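Local coordinates for protein malate dehydrogenase (Picrophilus torridus, PDB 4BGV) that probably catalyses the reversible, NAD-dependent oxidation of (S)-malate to oxaloacetate in the tricarboxylic acid cycle, at residues L97-G102 with I314-F319; I29-D33 with K69-M73; M104-E109 with A133-S138. All blocks are in the same frame, centred on the assembly; numbering follows the deposited sequence.

Contacts 1 and 3 share helix 93-114 and lie side by side, their centres about 10 Å apart; they touch through Phe319, which packs on Lys105 and Lys136, and through the Asp316-Lys136 salt bridge. Contact 3 is buried and lies within the NAD-binding domain, where glycine and alanine let two helices come close. Contact 1 is only partly buried: the C-terminal helix crosses the same helix 93-114 at a larger spacing, filled by branched side chains and a tyrosine with bound water. Contact 2, its centre about 24 Å from that of contact 1 and about 16 Å from that of contact 3, is partly buried too, but joins a sheet strand to a 3-10 turn through aromatic rings, a methionine and backbone carbonyls.

Contact 1. Residues L97-G102 with I314-F319; sequences LLKNIG and IADDYF
Ile101 and Tyr318 bury the most surface where the long C-terminal helix 295-321 crosses helix 93-114 of the Rossmann-type NAD-binding domain. This helix-helix packing ties the end of the chain back onto the coenzyme domain; the short segments cross at -57° with their axes 10.4 Å apart, a spacing taken up by large side chains. Ile101 uses both its branches. Its CG2 lies against the Tyr318 ring, 3.6 Å from CD2, and also meets the ring of Phe319, while CD1 reaches Ala315, 3.8 Å from its CB. With CG anti to the backbone N (chi1 -178°), the tyrosine ring reaches across to helix 93-114, and the Ile101 and Tyr318 side chains run past each other in opposite directions. Beyond Ile101, the phenol end of Tyr318 passes close to Gly102, OH lying 3.3 Å from CA, an approach that the absence of a side chain on Gly102 allows. Ile314 extends the apolar seam on the other side of Ile101: its CG2 touches Leu98 CD2, at 3.7 Å, and Leu97 CD2, and Leu98 CD2 also borders the tyrosine ring. Met130 of helix 127-138 packs against Leu97 and Ile101. Were Tyr318 an alanine, Ile101 CG2 and Leu98 CD2 would probably lose their aromatic cover, and the water on Leu98 O its hydroxyl partner. That water donates to Leu98 O and lies 2.8 Å from Tyr318 OH.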
ATOM      1  N   LEU A  97       5.262   9.909 -37.781  1.00 29.10           N
ATOM      2  CA  LEU A  97       3.816   9.887 -37.589  1.00 27.67           C
ATOM      3  C   LEU A  97       3.201   8.835 -38.504  1.00 25.44           C
ATOM      4  O   LEU A  97       2.368   8.044 -38.080  1.00 23.31           O
ATOM      5  CB  LEU A  97       3.205  11.257 -37.906  1.00 26.09           C
ATOM      6  CG  LEU A  97       1.711  11.395 -37.581  1.00 24.59           C
ATOM      7  CD1 LEU A  97       1.507  11.653 -36.106  1.00 27.40           C
ATOM      8  CD2 LEU A  97       1.034  12.481 -38.416  1.00 25.54           C
ATOM      9  N   LEU A  98       3.625   8.831 -39.763  1.00 25.87           N
ATOM     10  CA  LEU A  98       3.121   7.867 -40.736  1.00 25.57           C
ATOM     11  C   LEU A  98       3.453   6.427 -40.356  1.00 27.54           C
ATOM     12  O   LEU A  98       2.591   5.545 -40.425  1.00 25.79           O
ATOM     13  CB  LEU A  98       3.650   8.190 -42.138  1.00 29.40           C
ATOM     14  CG  LEU A  98       2.922   9.400 -42.723  1.00 32.23           C
ATOM     15  CD1 LEU A  98       3.517   9.819 -44.053  1.00 31.67           C
ATOM     16  CD2 LEU A  98       1.435   9.089 -42.867  1.00 28.73           C
ATOM     17  N   LYS A  99       4.698   6.199 -39.949  1.00 27.56           N
ATOM     18  CA  LYS A  99       5.121   4.878 -39.486  1.00 28.63           C
ATOM     19  C   LYS A  99       4.236   4.397 -38.345  1.00 26.88           C
ATOM     20  O   LYS A  99       3.783   3.250 -38.328  1.00 27.05           O
ATOM     21  CB  LYS A  99       6.575   4.909 -39.018  1.00 44.77           C
ATOM     22  CG  LYS A  99       7.088   3.565 -38.504  1.00 52.00           C
ATOM     23  CD  LYS A  99       7.107   2.514 -39.612  1.00 57.28           C
ATOM     24  CE  LYS A  99       7.588   1.158 -39.105  1.00 62.15           C
ATOM     25  NZ  LYS A  99       7.682   0.140 -40.199  1.00 65.41           N
ATOM     26  N   ASN A 100       3.994   5.274 -37.380  1.00 18.96           N
ATOM     27  CA  ASN A 100       3.213   4.869 -36.220  1.00 17.29           C
ATOM     28  C   ASN A 100       1.731   4.678 -36.548  1.00 18.64           C
ATOM     29  O   ASN A 100       1.093   3.791 -35.992  1.00 16.66           O
ATOM     30  CB  ASN A 100       3.415   5.835 -35.050  1.00 16.05           C
ATOM     31  CG  ASN A 100       4.718   5.587 -34.325  1.00 18.06           C
ATOM     32  OD1 ASN A 100       5.200   4.450 -34.263  1.00 18.78           O
ATOM     33  ND2 ASN A 100       5.308   6.645 -33.793  1.00 18.24           N
ATOM     34  N   ILE A 101       1.188   5.501 -37.449  1.00 18.09           N
ATOM     35  CA  ILE A 101      -0.209   5.349 -37.851  1.00 20.71           C
ATOM     36  C   ILE A 101      -0.431   3.955 -38.455  1.00 21.52           C
ATOM     37  O   ILE A 101      -1.442   3.295 -38.184  1.00 16.69           O
ATOM     38  CB  ILE A 101      -0.652   6.473 -38.833  1.00 18.69           C
ATOM     39  CG1 ILE A 101      -0.856   7.784 -38.066  1.00 21.76           C
ATOM     40  CG2 ILE A 101      -1.947   6.104 -39.525  1.00 19.68           C
ATOM     41  CD1 ILE A 101      -0.988   9.011 -38.955  1.00 24.98           C
ATOM     42  N   GLY A 102       0.535   3.501 -39.252  1.00 21.70           N
ATOM     43  CA  GLY A 102       0.466   2.181 -39.850  1.00 21.67           C
ATOM     44  C   GLY A 102       0.488   1.094 -38.792  1.00 21.82           C
ATOM     45  O   GLY A 102      -0.227   0.103 -38.905  1.00 19.11           O
ATOM     46  N   ILE A 314      -3.893  13.805 -41.974  1.00 20.11           N
ATOM     47  CA  ILE A 314      -2.836  12.915 -42.449  1.00 23.86           C
ATOM     48  C   ILE A 314      -3.214  11.452 -42.189  1.00 22.65           C
ATOM     49  O   ILE A 314      -3.017  10.589 -43.050  1.00 21.05           O
ATOM     50  CB  ILE A 314      -1.474  13.270 -41.802  1.00 21.27           C
ATOM     51  CG1 ILE A 314      -0.997  14.633 -42.319  1.00 22.79           C
ATOM     52  CG2 ILE A 314      -0.429  12.187 -42.084  1.00 27.71           C
ATOM     53  CD1 ILE A 314       0.231  15.159 -41.623  1.00 31.63           C
ATOM     54  N   ALA A 315      -3.785  11.184 -41.013  1.00 19.77           N
ATOM     55  CA  ALA A 315      -4.263   9.840 -40.689  1.00 21.65           C
ATOM     56  C   ALA A 315      -5.388   9.392 -41.628  1.00 23.62           C
ATOM     57  O   ALA A 315      -5.373   8.259 -42.129  1.00 22.29           O
ATOM     58  CB  ALA A 315      -4.703   9.763 -39.243  1.00 17.37           C
ATOM     59  N   ASP A 316      -6.353  10.276 -41.876  1.00 21.28           N
ATOM     60  CA  ASP A 316      -7.403   9.999 -42.865  1.00 22.33           C
ATOM     61  C   ASP A 316      -6.805   9.616 -44.222  1.00 24.40           C
ATOM     62  O   ASP A 316      -7.193   8.613 -44.818  1.00 26.95           O
ATOM     63  CB  ASP A 316      -8.320  11.210 -43.061  1.00 25.14           C
ATOM     64  CG  ASP A 316      -9.157  11.516 -41.838  1.00 27.09           C
ATOM     65  OD1 ASP A 316      -9.329  10.615 -40.987  1.00 28.13           O
ATOM     66  OD2 ASP A 316      -9.650  12.659 -41.740  1.00 25.60           O
ATOM     67  N   ASP A 317      -5.863  10.425 -44.698  1.00 22.15           N
ATOM     68  CA  ASP A 317      -5.217  10.191 -45.983  1.00 26.44           C
ATOM     69  C   ASP A 317      -4.502   8.843 -46.024  1.00 26.80           C
ATOM     70  O   ASP A 317      -4.618   8.108 -47.007  1.00 25.98           O
ATOM     71  CB  ASP A 317      -4.244  11.331 -46.307  1.00 28.71           C
ATOM     72  CG  ASP A 317      -3.465  11.087 -47.581  1.00 38.91           C
ATOM     73  OD1 ASP A 317      -4.023  11.298 -48.682  1.00 43.88           O
ATOM     74  OD2 ASP A 317      -2.282  10.694 -47.479  1.00 43.09           O
ATOM     75  N   TYR A 318      -3.769   8.517 -44.961  1.00 25.85           N
ATOM     76  CA  TYR A 318      -3.124   7.210 -44.873  1.00 27.13           C
ATOM     77  C   TYR A 318      -4.144   6.081 -44.997  1.00 24.41           C
ATOM     78  O   TYR A 318      -3.938   5.139 -45.760  1.00 26.33           O
ATOM     79  CB  TYR A 318      -2.335   7.053 -43.567  1.00 26.49           C
ATOM     80  CG  TYR A 318      -1.614   5.724 -43.456  1.00 24.08           C
ATOM     81  CD1 TYR A 318      -0.343   5.560 -43.986  1.00 26.83           C
ATOM     82  CD2 TYR A 318      -2.206   4.635 -42.818  1.00 23.93           C
ATOM     83  CE1 TYR A 318       0.320   4.348 -43.891  1.00 31.60           C
ATOM     84  CE2 TYR A 318      -1.554   3.419 -42.717  1.00 25.38           C
ATOM     85  CZ  TYR A 318      -0.291   3.281 -43.251  1.00 30.75           C
ATOM     86  OH  TYR A 318       0.370   2.080 -43.156  1.00 28.78           O
ATOM     87  N   PHE A 319      -5.232   6.171 -44.236  1.00 23.26           N
ATOM     88  CA  PHE A 319      -6.257   5.128 -44.257  1.00 32.08           C
ATOM     89  C   PHE A 319      -6.917   5.031 -45.632  1.00 33.49           C
ATOM     90  O   PHE A 319      -7.204   3.936 -46.121  1.00 27.68           O
ATOM     91  CB  PHE A 319      -7.311   5.359 -43.166  1.00 26.39           C
ATOM     92  CG  PHE A 319      -6.965   4.730 -41.837  1.00 25.22           C
ATOM     93  CD1 PHE A 319      -6.065   5.343 -40.977  1.00 22.88           C
ATOM     94  CD2 PHE A 319      -7.548   3.533 -41.450  1.00 23.58           C
ATOM     95  CE1 PHE A 319      -5.748   4.772 -39.758  1.00 20.44           C
ATOM     96  CE2 PHE A 319      -7.239   2.951 -40.225  1.00 22.88           C
ATOM     97  CZ  PHE A 319      -6.334   3.573 -39.378  1.00 21.47           C
TER
HETATM   98  O   HOH W   1       2.938   2.937 -42.386  1.00 29.97           O
HETATM   99  O   HOH W   2      -0.900   0.150 -42.143  1.00 26.57           O

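Contact 2. Residues I29-D33 with K69-M73; sequences IYIFD and KYAEM
From the strand that ends in Asp33, a probable NAD-binding residue, the Phe32 ring packs against the 3-10 turn 69-73. Met73 covers one face of this ring, its CG 3.4 Å from Phe32 CZ. The sulfur stands farther off, SD 4.8 Å from the ring centroid and 18° from the ring normal, a Met-aromatic contact over the face. At the ring edge lie Lys69 O, 3.5 Å from Phe32 CE2, and Glu72 CB, which is in the ring plane. Tyr70 adds a second ring, nearly parallel to that of Phe32 but slid so far that the two barely overlap, their centroids 5.8 Å apart. In the Rossmann fold, strand 28-33 follows the glycine-rich loop and helix 12-23, and alternate side chains point to opposite sides of the parallel sheet: Ile29 and Ile31 meet helix 12-23, whereas Tyr30 and Phe32 face the turn. With CG anti to its carbonyl carbon (chi1 -76°), the Tyr30 ring lies beside Glu72, and CD2 is 3.3 Å from Glu72 O. That carbonyl accepts a hydrogen bond from Lys4 NZ, while Tyr30 OH is bonded to Asp58 OD2.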
ATOM      1  N   ILE A  29      -2.181  -9.721 -16.096  1.00  9.40           N
ATOM      2  CA  ILE A  29      -1.519  -8.894 -17.089  1.00  7.97           C
ATOM      3  C   ILE A  29      -0.896  -9.780 -18.155  1.00  8.97           C
ATOM      4  O   ILE A  29      -0.057 -10.630 -17.847  1.00 10.51           O
ATOM      5  CB  ILE A  29      -0.428  -8.055 -16.422  1.00  9.90           C
ATOM      6  CG1 ILE A  29      -1.044  -7.096 -15.393  1.00 10.18           C
ATOM      7  CG2 ILE A  29       0.345  -7.235 -17.456  1.00 12.31           C
ATOM      8  CD1 ILE A  29      -0.219  -6.974 -14.149  1.00 12.35           C
ATOM      9  N   TYR A  30      -1.343  -9.615 -19.396  1.00  9.10           N
ATOM     10  CA  TYR A  30      -0.744 -10.310 -20.541  1.00  9.62           C
ATOM     11  C   TYR A  30       0.049  -9.324 -21.408  1.00  8.89           C
ATOM     12  O   TYR A  30      -0.484  -8.279 -21.821  1.00  8.73           O
ATOM     13  CB  TYR A  30      -1.815 -10.986 -21.403  1.00 10.62           C
ATOM     14  CG  TYR A  30      -2.396 -12.265 -20.820  1.00 12.44           C
ATOM     15  CD1 TYR A  30      -2.313 -12.539 -19.465  1.00 17.09           C
ATOM     16  CD2 TYR A  30      -3.013 -13.208 -21.643  1.00 14.36           C
ATOM     17  CE1 TYR A  30      -2.839 -13.711 -18.935  1.00 19.15           C
ATOM     18  CE2 TYR A  30      -3.544 -14.373 -21.125  1.00 14.14           C
ATOM     19  CZ  TYR A  30      -3.456 -14.620 -19.772  1.00 21.15           C
ATOM     20  OH  TYR A  30      -3.984 -15.787 -19.245  1.00 23.46           O
ATOM     21  N   ILE A  31       1.318  -9.643 -21.671  1.00  8.88           N
ATOM     22  CA  ILE A  31       2.204  -8.720 -22.388  1.00  7.79           C
ATOM     23  C   ILE A  31       2.474  -9.291 -23.774  1.00 11.02           C
ATOM     24  O   ILE A  31       2.629 -10.503 -23.925  1.00 10.37           O
ATOM     25  CB  ILE A  31       3.557  -8.513 -21.643  1.00  9.00           C
ATOM     26  CG1 ILE A  31       3.324  -8.238 -20.151  1.00 13.07           C
ATOM     27  CG2 ILE A  31       4.369  -7.370 -22.264  1.00  9.65           C
ATOM     28  CD1 ILE A  31       4.610  -8.123 -19.368  1.00 10.28           C
ATOM     29  N   PHE A  32       2.514  -8.414 -24.780  1.00  9.07           N
ATOM     30  CA  PHE A  32       2.730  -8.821 -26.172  1.00 12.11           C
ATOM     31  C   PHE A  32       3.836  -7.997 -26.830  1.00 12.61           C
ATOM     32  O   PHE A  32       3.921  -6.787 -26.632  1.00 13.84           O
ATOM     33  CB  PHE A  32       1.432  -8.668 -26.984  1.00 13.44           C
ATOM     34  CG  PHE A  32       0.282  -9.471 -26.434  1.00 12.51           C
ATOM     35  CD1 PHE A  32      -0.459  -9.000 -25.347  1.00  8.48           C
ATOM     36  CD2 PHE A  32      -0.039 -10.705 -26.982  1.00 10.21           C
ATOM     37  CE1 PHE A  32      -1.499  -9.755 -24.814  1.00  8.58           C
ATOM     38  CE2 PHE A  32      -1.087 -11.461 -26.472  1.00 12.82           C
ATOM     39  CZ  PHE A  32      -1.821 -10.987 -25.381  1.00  9.24           C
ATOM     40  N   ASP A  33       4.680  -8.662 -27.616  1.00 10.14           N
ATOM     41  CA  ASP A  33       5.723  -7.980 -28.365  1.00 11.88           C
ATOM     42  C   ASP A  33       6.163  -8.832 -29.548  1.00 13.43           C
ATOM     43  O   ASP A  33       6.236 -10.064 -29.464  1.00 11.40           O
ATOM     44  CB  ASP A  33       6.934  -7.639 -27.489  1.00 12.28           C
ATOM     45  CG  ASP A  33       7.768  -6.498 -28.076  1.00 16.73           C
ATOM     46  OD1 ASP A  33       8.537  -6.751 -29.025  1.00 17.11           O
ATOM     47  OD2 ASP A  33       7.621  -5.340 -27.626  1.00 15.65           O
ATOM     48  N   LYS A  69      -1.029 -15.065 -32.163  1.00 20.42           N
ATOM     49  CA  LYS A  69      -0.821 -14.933 -30.714  1.00 19.23           C
ATOM     50  C   LYS A  69      -1.668 -13.844 -30.060  1.00 16.43           C
ATOM     51  O   LYS A  69      -1.911 -13.886 -28.853  1.00 15.19           O
ATOM     52  CB  LYS A  69       0.657 -14.728 -30.393  1.00 20.04           C
ATOM     53  CG  LYS A  69       1.455 -16.035 -30.438  1.00 32.10           C
ATOM     54  CD  LYS A  69       1.219 -16.844 -29.182  1.00 32.96           C
ATOM     55  CE  LYS A  69       1.515 -18.312 -29.415  1.00 39.62           C
ATOM     56  NZ  LYS A  69       2.790 -18.495 -30.163  1.00 42.88           N
ATOM     57  N   TYR A  70      -2.125 -12.867 -30.838  1.00 13.66           N
ATOM     58  CA  TYR A  70      -3.004 -11.832 -30.285  1.00 12.01           C
ATOM     59  C   TYR A  70      -4.328 -12.420 -29.793  1.00 17.39           C
ATOM     60  O   TYR A  70      -5.076 -11.754 -29.089  1.00 14.57           O
ATOM     61  CB  TYR A  70      -3.286 -10.738 -31.315  1.00 13.75           C
ATOM     62  CG  TYR A  70      -2.226  -9.666 -31.416  1.00 15.56           C
ATOM     63  CD1 TYR A  70      -1.937  -8.846 -30.332  1.00 14.02           C
ATOM     64  CD2 TYR A  70      -1.542  -9.448 -32.605  1.00 15.74           C
ATOM     65  CE1 TYR A  70      -0.988  -7.848 -30.427  1.00 18.31           C
ATOM     66  CE2 TYR A  70      -0.596  -8.444 -32.711  1.00 18.26           C
ATOM     67  CZ  TYR A  70      -0.323  -7.651 -31.622  1.00 19.51           C
ATOM     68  OH  TYR A  70       0.620  -6.657 -31.718  1.00 20.64           O
ATOM     69  N   ALA A  71      -4.619 -13.664 -30.174  1.00 16.93           N
ATOM     70  CA  ALA A  71      -5.799 -14.363 -29.651  1.00 16.72           C
ATOM     71  C   ALA A  71      -5.810 -14.405 -28.118  1.00 18.51           C
ATOM     72  O   ALA A  71      -6.875 -14.434 -27.498  1.00 14.21           O
ATOM     73  CB  ALA A  71      -5.897 -15.784 -30.243  1.00 15.59           C
ATOM     74  N   GLU A  72      -4.618 -14.388 -27.516  1.00 14.54           N
ATOM     75  CA  GLU A  72      -4.467 -14.359 -26.067  1.00 15.16           C
ATOM     76  C   GLU A  72      -4.992 -13.085 -25.381  1.00 11.83           C
ATOM     77  O   GLU A  72      -5.091 -13.039 -24.158  1.00 13.33           O
ATOM     78  CB  GLU A  72      -3.001 -14.623 -25.668  1.00 17.05           C
ATOM     79  CG  GLU A  72      -2.487 -16.008 -26.069  1.00 20.06           C
ATOM     80  CD  GLU A  72      -3.083 -17.116 -25.222  1.00 25.43           C
ATOM     81  OE1 GLU A  72      -3.833 -16.800 -24.273  1.00 25.08           O
ATOM     82  OE2 GLU A  72      -2.797 -18.304 -25.498  1.00 26.48           O
ATOM     83  N   MET A  73      -5.352 -12.066 -26.154  1.00 13.06           N
ATOM     84  CA  MET A  73      -5.964 -10.861 -25.584  1.00 13.65           C
ATOM     85  C   MET A  73      -7.435 -11.059 -25.245  1.00 13.30           C
ATOM     86  O   MET A  73      -8.016 -10.229 -24.564  1.00 16.83           O
ATOM     87  CB  MET A  73      -5.842  -9.660 -26.541  1.00 13.01           C
ATOM     88  CG  MET A  73      -4.411  -9.223 -26.821  1.00 10.93           C
ATOM     89  SD  MET A  73      -4.384  -7.608 -27.630  1.00 15.37           S
ATOM     90  CE  MET A  73      -5.314  -7.919 -29.126  1.00 15.77           C
TER

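Contact 3. Residues M104-E109 with A133-S138; sequences MKSVGE and AIYKAS
Helices 93-114 and 127-138 converge to 7.4 Å between the axes of their short segments, which cross at -47°, and Gly108 CA and Ser138 CA are only 4.5 Å apart. The two helices belong to the Rossmann-type NAD-binding domain and pack against each other through small residues. Ala137 turns its CB onto the backbone of the other helix, 3.3 Å from Lys105 O and 3.9 Å from Gly108 CA; Gly108, with no side chain, lets this methyl come close. Ile134 packs beside it: CD1 comes to 3.4 Å from Met104 O and meets Val107 CG1. Met104 CB lies against Ala133 CB, and the chain, bent at chi2 and chi3, carries SD to Ile134 CG1, 3.9 Å away. The same side chain touches Thr124, a probable NAD-binding residue, and Val81 of the central sheet. On the outer side, Lys105 NZ forms a salt bridge with Glu109 OE2, meeting the oxygen on its syn side. Phe319 of helix 295-321 packs over Lys105, Ala133 and Ala137. Near the end of helix 127-138, Ser138 has its CB against Gly108 O, and its OG donates to Ile134 O, 2.8 Å away, from the face of that carbonyl opposite to Ser138 N.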
ATOM      1  N   MET A 104      -0.567   1.472 -35.686  1.00 14.55           N
ATOM      2  CA  MET A 104      -1.863   1.537 -35.009  1.00 13.60           C
ATOM      3  C   MET A 104      -2.938   0.855 -35.845  1.00 15.94           C
ATOM      4  O   MET A 104      -3.830   0.206 -35.298  1.00 14.55           O
ATOM      5  CB  MET A 104      -2.285   2.991 -34.724  1.00 13.14           C
ATOM      6  CG  MET A 104      -1.372   3.768 -33.773  1.00 15.15           C
ATOM      7  SD  MET A 104      -1.216   3.030 -32.130  1.00 13.19           S
ATOM      8  CE  MET A 104       0.317   2.133 -32.318  1.00 16.02           C
ATOM      9  N   LYS A 105      -2.858   1.012 -37.166  1.00 18.78           N
ATOM     10  CA  LYS A 105      -3.828   0.383 -38.058  1.00 13.09           C
ATOM     11  C   LYS A 105      -3.802  -1.142 -37.885  1.00 15.28           C
ATOM     12  O   LYS A 105      -4.845  -1.764 -37.685  1.00 14.33           O
ATOM     13  CB  LYS A 105      -3.617   0.800 -39.529  1.00 13.85           C
ATOM     14  CG  LYS A 105      -4.687   0.259 -40.481  1.00 16.31           C
ATOM     15  CD  LYS A 105      -4.666   0.969 -41.847  1.00 18.96           C
ATOM     16  CE  LYS A 105      -5.777   0.450 -42.776  1.00 19.77           C
ATOM     17  NZ  LYS A 105      -5.602  -0.995 -43.128  1.00 17.45           N
ATOM     18  N   SER A 106      -2.616  -1.740 -37.930  1.00 16.82           N
ATOM     19  CA  SER A 106      -2.524  -3.188 -37.784  1.00 17.33           C
ATOM     20  C   SER A 106      -2.842  -3.648 -36.358  1.00 16.30           C
ATOM     21  O   SER A 106      -3.473  -4.691 -36.170  1.00 16.19           O
ATOM     22  CB  SER A 106      -1.160  -3.719 -38.248  1.00 25.73           C
ATOM     23  OG  SER A 106      -0.134  -3.342 -37.350  1.00 35.27           O
ATOM     24  N   VAL A 107      -2.406  -2.882 -35.356  1.00 13.92           N
ATOM     25  CA  VAL A 107      -2.776  -3.191 -33.975  1.00 13.95           C
ATOM     26  C   VAL A 107      -4.290  -3.122 -33.779  1.00 13.95           C
ATOM     27  O   VAL A 107      -4.886  -4.023 -33.181  1.00 14.44           O
ATOM     28  CB  VAL A 107      -2.046  -2.294 -32.942  1.00 15.97           C
ATOM     29  CG1 VAL A 107      -2.719  -2.378 -31.582  1.00 15.07           C
ATOM     30  CG2 VAL A 107      -0.578  -2.713 -32.822  1.00 16.01           C
ATOM     31  N   GLY A 108      -4.913  -2.070 -34.306  1.00 14.17           N
ATOM     32  CA  GLY A 108      -6.356  -1.907 -34.185  1.00 13.99           C
ATOM     33  C   GLY A 108      -7.135  -3.003 -34.889  1.00 13.47           C
ATOM     34  O   GLY A 108      -8.192  -3.439 -34.416  1.00 12.43           O
ATOM     35  N   GLU A 109      -6.614  -3.454 -36.028  1.00 12.44           N
ATOM     36  CA  GLU A 109      -7.220  -4.582 -36.737  1.00 16.34           C
ATOM     37  C   GLU A 109      -7.144  -5.878 -35.934  1.00 14.93           C
ATOM     38  O   GLU A 109      -8.100  -6.651 -35.911  1.00 15.54           O
ATOM     39  CB  GLU A 109      -6.614  -4.739 -38.143  1.00 14.29           C
ATOM     40  CG  GLU A 109      -7.137  -3.640 -39.087  1.00 16.38           C
ATOM     41  CD  GLU A 109      -6.288  -3.440 -40.328  1.00 24.91           C
ATOM     42  OE1 GLU A 109      -5.229  -4.103 -40.459  1.00 25.16           O
ATOM     43  OE2 GLU A 109      -6.687  -2.607 -41.171  1.00 22.97           O
ATOM     44  N   ALA A 133      -6.298   6.847 -34.916  1.00 12.64           N
ATOM     45  CA  ALA A 133      -5.980   5.721 -35.791  1.00 13.39           C
ATOM     46  C   ALA A 133      -6.527   4.396 -35.246  1.00 14.33           C
ATOM     47  O   ALA A 133      -7.040   3.569 -36.003  1.00 13.55           O
ATOM     48  CB  ALA A 133      -4.473   5.626 -36.020  1.00 12.35           C
ATOM     49  N   ILE A 134      -6.401   4.188 -33.940  1.00 11.53           N
ATOM     50  CA  ILE A 134      -6.922   2.964 -33.325  1.00 15.51           C
ATOM     51  C   ILE A 134      -8.438   2.879 -33.538  1.00 15.95           C
ATOM     52  O   ILE A 134      -8.980   1.808 -33.838  1.00 14.90           O
ATOM     53  CB  ILE A 134      -6.553   2.876 -31.824  1.00 14.81           C
ATOM     54  CG1 ILE A 134      -5.057   2.561 -31.651  1.00 15.01           C
ATOM     55  CG2 ILE A 134      -7.399   1.815 -31.094  1.00 13.03           C
ATOM     56  CD1 ILE A 134      -4.634   1.131 -32.098  1.00 10.58           C
ATOM     57  N   TYR A 135      -9.106   4.025 -33.416  1.00 11.17           N
ATOM     58  CA  TYR A 135     -10.537   4.129 -33.628  1.00 14.40           C
ATOM     59  C   TYR A 135     -10.893   3.761 -35.072  1.00 15.00           C
ATOM     60  O   TYR A 135     -11.768   2.941 -35.312  1.00 15.07           O
ATOM     61  CB  TYR A 135     -11.008   5.563 -33.316  1.00 13.18           C
ATOM     62  CG  TYR A 135     -12.440   5.828 -33.715  1.00 13.89           C
ATOM     63  CD1 TYR A 135     -13.459   4.974 -33.301  1.00 14.31           C
ATOM     64  CD2 TYR A 135     -12.779   6.926 -34.496  1.00 17.15           C
ATOM     65  CE1 TYR A 135     -14.777   5.207 -33.656  1.00 18.72           C
ATOM     66  CE2 TYR A 135     -14.103   7.172 -34.852  1.00 21.11           C
ATOM     67  CZ  TYR A 135     -15.093   6.300 -34.427  1.00 22.58           C
ATOM     68  OH  TYR A 135     -16.412   6.521 -34.764  1.00 24.42           O
ATOM     69  N   LYS A 136     -10.193   4.354 -36.030  1.00 12.38           N
ATOM     70  CA  LYS A 136     -10.462   4.066 -37.441  1.00 14.99           C
ATOM     71  C   LYS A 136     -10.225   2.594 -37.804  1.00 18.99           C
ATOM     72  O   LYS A 136     -10.942   2.031 -38.633  1.00 18.65           O
ATOM     73  CB  LYS A 136      -9.643   4.991 -38.345  1.00 14.91           C
ATOM     74  CG  LYS A 136     -10.072   6.452 -38.264  1.00 19.95           C
ATOM     75  CD  LYS A 136      -9.161   7.329 -39.119  1.00 22.20           C
ATOM     76  CE  LYS A 136      -9.337   7.044 -40.608  1.00 24.66           C
ATOM     77  NZ  LYS A 136     -10.533   7.750 -41.162  1.00 27.95           N
ATOM     78  N   ALA A 137      -9.237   1.968 -37.174  1.00 14.10           N
ATOM     79  CA  ALA A 137      -8.866   0.596 -37.525  1.00 13.57           C
ATOM     80  C   ALA A 137      -9.725  -0.448 -36.819  1.00 16.26           C
ATOM     81  O   ALA A 137     -10.009  -1.498 -37.388  1.00 18.26           O
ATOM     82  CB  ALA A 137      -7.387   0.347 -37.219  1.00 13.92           C
ATOM     83  N   SER A 138     -10.106  -0.173 -35.575  1.00 15.47           N
ATOM     84  CA  SER A 138     -10.755  -1.180 -34.739  1.00 17.12           C
ATOM     85  C   SER A 138     -12.281  -1.140 -34.800  1.00 18.57           C
ATOM     86  O   SER A 138     -12.921  -2.150 -34.559  1.00 21.38           O
ATOM     87  CB  SER A 138     -10.316  -1.053 -33.278  1.00 17.98           C
ATOM     88  OG  SER A 138     -10.870   0.113 -32.677  1.00 15.40           O
TER